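Local atomic coordinates of peroxiredoxin (Mycobacterium tuberculosis, PDB entry 5EPF), a protein that reduces hydrogen peroxide and organic hydroperoxides to water and alcohols as a thiol-specific peroxidase, probably with thioredoxin as the reductant. Residues 51-56 / 85-90; 42-47 / 95-100. One frame throughout, in Å; residues are numbered along the deposited sequence.

Contact 1 of 2, residues 51-56 / 85-90; sequences GCTKEA and AKFAEV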
loop_
_atom_site.group_PDB
_atom_site.type_symbol
_atom_site.label_atom_id
_atom_site.label_comp_id
_atom_site.label_asym_id
_atom_site.label_seq_id
_atom_site.Cartn_x
_atom_site.Cartn_y
_atom_site.Cartn_z
ATOM N N GLY A 51 -11.119 -10.727 1.562
ATOM C CA GLY A 51 -9.694 -10.842 1.825
ATOM C C GLY A 51 -9.028 -9.488 1.944
ATOM O O GLY A 51 -8.188 -9.271 2.821
ATOM N N CYS A 52 -9.400 -8.553 1.074
ATOM C CA CYS A 52 -8.830 -7.211 1.147
ATOM C C CYS A 52 -9.304 -6.490 2.407
ATOM O O CYS A 52 -8.539 -5.749 3.030
ATOM C CB CYS A 52 -9.130 -6.430 -0.142
ATOM S SG CYS A 52 -8.398 -7.155 -1.681
ATOM N N THR A 53 -10.565 -6.689 2.794
ATOM C CA THR A 53 -11.046 -6.135 4.056
ATOM C C THR A 53 -10.245 -6.679 5.238
ATOM O O THR A 53 -9.829 -5.915 6.120
ATOM C CB THR A 53 -12.534 -6.448 4.208
ATOM O OG1 THR A 53 -13.246 -5.836 3.129
ATOM C CG2 THR A 53 -13.065 -5.945 5.540
ATOM N N LYS A 54 -9.960 -7.989 5.250
ATOM C CA LYS A 54 -9.150 -8.548 6.331
ATOM C C LYS A 54 -7.766 -7.903 6.359
ATOM O O LYS A 54 -7.297 -7.456 7.412
ATOM C CB LYS A 54 -9.027 -10.063 6.169
ATOM C CG LYS A 54 -8.277 -10.741 7.309
ATOM C CD LYS A 54 -8.339 -12.284 7.174
ATOM C CE LYS A 54 -7.588 -13.005 8.294
ATOM N NZ LYS A 54 -8.188 -12.750 9.641
ATOM N N GLU A 55 -7.108 -7.821 5.198
ATOM C CA GLU A 55 -5.759 -7.264 5.143
ATOM C C GLU A 55 -5.739 -5.811 5.612
ATOM O O GLU A 55 -4.909 -5.427 6.449
ATOM C CB GLU A 55 -5.224 -7.369 3.712
ATOM C CG GLU A 55 -3.823 -6.807 3.606
ATOM C CD GLU A 55 -3.271 -6.702 2.208
ATOM O OE1 GLU A 55 -3.952 -7.029 1.221
ATOM O OE2 GLU A 55 -2.101 -6.247 2.095
ATOM N N ALA A 56 -6.661 -4.996 5.087
ATOM C CA ALA A 56 -6.655 -3.569 5.373
ATOM C C ALA A 56 -7.123 -3.282 6.795
ATOM O O ALA A 56 -6.636 -2.335 7.424
ATOM C CB ALA A 56 -7.521 -2.845 4.341
ATOM N N ALA A 85 -13.193 5.703 -1.123
ATOM C CA ALA A 85 -13.813 6.531 -0.094
ATOM C C ALA A 85 -14.799 5.726 0.744
ATOM O O ALA A 85 -14.803 5.816 1.974
ATOM C CB ALA A 85 -14.506 7.741 -0.724
ATOM N N LYS A 86 -15.654 4.931 0.090
ATOM C CA LYS A 86 -16.624 4.133 0.843
ATOM C C LYS A 86 -15.941 3.063 1.689
ATOM O O LYS A 86 -16.340 2.824 2.835
ATOM C CB LYS A 86 -17.675 3.517 -0.081
ATOM C CG LYS A 86 -18.848 2.868 0.686
ATOM C CD LYS A 86 -19.524 3.806 1.714
ATOM C CE LYS A 86 -20.180 4.990 1.065
ATOM N NZ LYS A 86 -20.968 5.768 2.060
ATOM N N PHE A 87 -14.924 2.401 1.140
ATOM C CA PHE A 87 -14.187 1.378 1.879
ATOM C C PHE A 87 -13.597 1.977 3.151
ATOM O O PHE A 87 -13.755 1.428 4.252
ATOM C CB PHE A 87 -13.081 0.877 0.944
ATOM C CG PHE A 87 -12.294 -0.331 1.413
ATOM C CD1 PHE A 87 -12.794 -1.276 2.310
ATOM C CD2 PHE A 87 -11.030 -0.541 0.861
ATOM C CE1 PHE A 87 -12.033 -2.398 2.655
ATOM C CE2 PHE A 87 -10.265 -1.645 1.210
ATOM C CZ PHE A 87 -10.775 -2.584 2.102
ATOM N N ALA A 88 -12.928 3.130 3.022
ATOM C CA ALA A 88 -12.290 3.762 4.184
ATOM C C ALA A 88 -13.323 4.274 5.191
ATOM O O ALA A 88 -13.076 4.263 6.404
ATOM C CB ALA A 88 -11.373 4.904 3.735
ATOM N N GLU A 89 -14.468 4.760 4.709
ATOM C CA GLU A 89 -15.511 5.251 5.611
ATOM C C GLU A 89 -16.149 4.104 6.386
ATOM O O GLU A 89 -16.308 4.178 7.609
ATOM C CB GLU A 89 -16.579 5.995 4.807
ATOM C CG GLU A 89 -17.657 6.657 5.648
ATOM C CD GLU A 89 -18.801 7.166 4.801
ATOM O OE1 GLU A 89 -18.872 6.825 3.598
ATOM O OE2 GLU A 89 -19.653 7.889 5.347
ATOM N N VAL A 90 -16.515 3.028 5.691
ATOM C CA VAL A 90 -17.180 1.902 6.346
ATOM C C VAL A 90 -16.257 1.221 7.351
ATOM O O VAL A 90 -16.708 0.748 8.406
ATOM C CB VAL A 90 -17.701 0.925 5.278
ATOM C CG1 VAL A 90 -18.176 -0.381 5.898
ATOM C CG2 VAL A 90 -18.797 1.583 4.480
#
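Thr53 and Phe87 hold the closest pair of CA atoms, 8.4 Å apart, where helix segments 51-56 and 85-90 pass each other. The short axes come no nearer than 11.9 Å and cross at -56°. The backbones are therefore well separated, and one large side chain spans the distance. That side chain is Phe87. Its CG lies anti to the backbone N (chi1 -172°), which sends the ring out from its own helix to the other one. The leading ring atoms, CE1 and CZ, do the touching. Thr53 OG1 lies 3.7 Å from Phe87 CE1 and approaches the ring obliquely. The Thr53 hydroxyl is hydrogen-bonded to Thr49 O, one turn earlier, so toward the ring it is a packing neighbour. Ala56 CB sits 4.0 Å from Phe87 CZ, also oblique to the ring. Cys52 O meets the edge of the ring in its plane, 4.0 Å from Phe87 CZ. Cys52 O also accepts the helical hydrogen bond from Ala56 N (2.9 Å). No hydrogen bond joins the two segments. Phe93 packs edge-to-face with Phe87, and Leu97 also touches it. This is helix-helix packing on one side of the central sheet of a thioredoxin-like peroxiredoxin fold. Helix 50-61 carries Cys52, the active-site cysteine expected to form the sulfenic acid intermediate, and Phe87 packs against that turn of the helix.

Contact 2 of 2, residues 42-47 / 95-100; sequences FFYPAA and YPLLSD
Phe42 and Tyr95 meet ring to ring, and Tyr44 meets Leu97 beside them. Phe42 and Tyr95 both have CG between the backbone N and the carbonyl carbon (chi1 69° and 56°). This swings each ring over its own backbone, and the outer ends of the two rings meet. The two side chains cross at about a right angle. They form an inclined aromatic pair, with planes at 62° and centroids 5.8 Å apart. Phe42 offers its outer edge. Phe42 CZ lies 3.4 Å from Tyr95 OH and 3.6 Å from Tyr95 CE1, and the phenol end of Tyr95 lies at that edge, near the plane of the Phe42 ring. The hydroxyl of Tyr95 is hydrogen-bonded to Ala56 O, which ties the end of this ring to helix 50-61.

Tyr44 reaches Leu97 with its hydroxyl end. Leu97 CG is anti to its carbonyl carbon, and the branched end of the side chain straddles the oxygen: Tyr44 OH is 3.6 Å from both Leu97 CD1 and Leu97 CD2. Leu97 CD2 also lies near the Tyr44 ring plane, at its edge, 4.2 Å from Tyr44 CE2. The polar need of Tyr44 OH is met by a hydrogen bond with Gln84 OE1 of helix 81-91.

No hydrogen bond links the two segments. Strand 72-77 runs between strands 39-43 and 97-99 and is parallel to both. Phe42 and Tyr44 share backbone bonds with Ile76 of that middle strand. Helix 50-61 packs on Phe42 and Tyr44, with Phe59 stacked on the Phe42 ring, while Ala47 touches Gln84 of helix 81-91.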
loop_
_atom_site.group_PDB
_atom_site.type_symbol
_atom_site.label_atom_id
_atom_site.label_comp_id
_atom_site.label_asym_id
_atom_site.label_seq_id
_atom_site.Cartn_x
_atom_site.Cartn_y
_atom_site.Cartn_z
ATOM N N PHE A 42 0.685 -0.982 0.388
ATOM C CA PHE A 42 0.088 -2.298 0.210
ATOM C C PHE A 42 -0.905 -2.266 -0.944
ATOM O O PHE A 42 -1.952 -1.611 -0.856
ATOM C CB PHE A 42 -0.457 -2.907 1.513
ATOM C CG PHE A 42 -1.689 -2.240 2.130
ATOM C CD1 PHE A 42 -2.965 -2.758 1.903
ATOM C CD2 PHE A 42 -1.563 -1.184 3.027
ATOM C CE1 PHE A 42 -4.086 -2.199 2.507
ATOM C CE2 PHE A 42 -2.695 -0.614 3.636
ATOM C CZ PHE A 42 -3.940 -1.141 3.381
ATOM N N PHE A 43 -0.558 -2.965 -2.030
ATOM C CA PHE A 43 -1.433 -3.108 -3.191
ATOM C C PHE A 43 -2.419 -4.235 -2.906
ATOM O O PHE A 43 -2.021 -5.359 -2.567
ATOM C CB PHE A 43 -0.616 -3.509 -4.418
ATOM C CG PHE A 43 0.161 -2.396 -5.055
ATOM C CD1 PHE A 43 -0.357 -1.676 -6.124
ATOM C CD2 PHE A 43 1.446 -2.107 -4.616
ATOM C CE1 PHE A 43 0.393 -0.652 -6.722
ATOM C CE2 PHE A 43 2.208 -1.117 -5.208
ATOM C CZ PHE A 43 1.678 -0.383 -6.266
ATOM N N TYR A 44 -3.700 -3.954 -3.101
ATOM C CA TYR A 44 -4.718 -4.983 -2.937
ATOM C C TYR A 44 -5.596 -5.050 -4.178
ATOM O O TYR A 44 -5.824 -4.031 -4.839
ATOM C CB TYR A 44 -5.580 -4.763 -1.679
ATOM C CG TYR A 44 -6.227 -3.391 -1.566
ATOM C CD1 TYR A 44 -7.450 -3.113 -2.178
ATOM C CD2 TYR A 44 -5.625 -2.381 -0.809
ATOM C CE1 TYR A 44 -8.049 -1.853 -2.046
ATOM C CE2 TYR A 44 -6.208 -1.139 -0.687
ATOM C CZ TYR A 44 -7.417 -0.884 -1.295
ATOM O OH TYR A 44 -7.978 0.353 -1.144
ATOM N N PRO A 45 -6.096 -6.243 -4.526
ATOM C CA PRO A 45 -6.835 -6.358 -5.804
ATOM C C PRO A 45 -8.111 -5.536 -5.868
ATOM O O PRO A 45 -8.383 -4.898 -6.892
ATOM C CB PRO A 45 -7.093 -7.872 -5.949
ATOM C CG PRO A 45 -6.167 -8.547 -5.007
ATOM C CD PRO A 45 -5.723 -7.559 -3.968
ATOM N N ALA A 46 -8.917 -5.556 -4.813
ATOM C CA ALA A 46 -10.273 -5.032 -4.921
ATOM C C ALA A 46 -10.762 -4.605 -3.547
ATOM O O ALA A 46 -10.962 -5.442 -2.659
ATOM C CB ALA A 46 -11.216 -6.073 -5.528
ATOM N N ALA A 47 -10.998 -3.307 -3.400
ATOM C CA ALA A 47 -11.605 -2.771 -2.198
ATOM C C ALA A 47 -12.894 -3.509 -1.869
ATOM O O ALA A 47 -13.654 -3.895 -2.760
ATOM C CB ALA A 47 -11.911 -1.294 -2.433
ATOM N N TYR A 95 -5.827 6.081 7.496
ATOM C CA TYR A 95 -4.666 6.186 6.622
ATOM C C TYR A 95 -5.154 6.369 5.186
ATOM O O TYR A 95 -6.326 6.110 4.879
ATOM C CB TYR A 95 -3.741 4.958 6.770
ATOM C CG TYR A 95 -4.408 3.614 6.529
ATOM C CD1 TYR A 95 -4.510 3.088 5.242
ATOM C CD2 TYR A 95 -4.914 2.846 7.595
ATOM C CE1 TYR A 95 -5.105 1.881 5.002
ATOM C CE2 TYR A 95 -5.522 1.610 7.355
ATOM C CZ TYR A 95 -5.617 1.133 6.057
ATOM O OH TYR A 95 -6.186 -0.091 5.772
ATOM N N PRO A 96 -4.273 6.771 4.273
ATOM C CA PRO A 96 -4.686 6.993 2.882
ATOM C C PRO A 96 -4.888 5.703 2.095
ATOM O O PRO A 96 -4.139 4.729 2.241
ATOM C CB PRO A 96 -3.512 7.799 2.298
ATOM C CG PRO A 96 -2.732 8.311 3.490
ATOM C CD PRO A 96 -2.881 7.211 4.503
ATOM N N LEU A 97 -5.901 5.732 1.228
ATOM C CA LEU A 97 -6.080 4.756 0.156
ATOM C C LEU A 97 -5.927 5.511 -1.153
ATOM O O LEU A 97 -6.676 6.464 -1.400
ATOM C CB LEU A 97 -7.473 4.129 0.192
ATOM C CG LEU A 97 -7.862 3.347 1.446
ATOM C CD1 LEU A 97 -9.244 2.751 1.245
ATOM C CD2 LEU A 97 -6.865 2.233 1.767
ATOM N N LEU A 98 -4.964 5.100 -1.981
ATOM C CA LEU A 98 -4.703 5.753 -3.255
ATOM C C LEU A 98 -5.414 5.019 -4.384
ATOM O O LEU A 98 -5.489 3.779 -4.402
ATOM C CB LEU A 98 -3.201 5.811 -3.548
ATOM C CG LEU A 98 -2.340 6.467 -2.462
ATOM C CD1 LEU A 98 -0.893 6.496 -2.934
ATOM C CD2 LEU A 98 -2.848 7.870 -2.120
ATOM N N SER A 99 -5.923 5.790 -5.337
ATOM C CA SER A 99 -6.567 5.245 -6.528
ATOM C C SER A 99 -5.582 5.332 -7.686
ATOM O O SER A 99 -5.192 6.435 -8.090
ATOM C CB SER A 99 -7.836 6.026 -6.856
ATOM O OG SER A 99 -8.386 5.612 -8.097
ATOM N N ASP A 100 -5.208 4.171 -8.212
ATOM C CA ASP A 100 -4.296 4.029 -9.343
ATOM C C ASP A 100 -5.143 3.655 -10.558
ATOM O O ASP A 100 -5.106 2.527 -11.044
ATOM C CB ASP A 100 -3.289 2.925 -8.987
ATOM C CG ASP A 100 -2.179 2.766 -10.000
ATOM O OD1 ASP A 100 -1.765 3.746 -10.662
ATOM O OD2 ASP A 100 -1.666 1.632 -10.097
#

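Both contacts are buried, but contact 2 lies nearer the centre of the chain, about 6 Å against 12 Å for contact 1, measured from the contact centres. Contact 1 joins two helices; contact 2 reaches across strand 72-77 between the sheet strands that precede helix 50-61 and follow helix 81-91. Their centres are about 9 Å apart, and they touch directly: Ala47 CB packs 3.5 Å from Phe87 CD2. Cys52 of contact 1 also packs on Pro45 of contact 2. Contact 1 depends on a single ring set against small groups and a helix carbonyl. Contact 2 pairs one ring with another and a tyrosine with a leucine, with two tyrosine hydroxyls bonded to the helix layer.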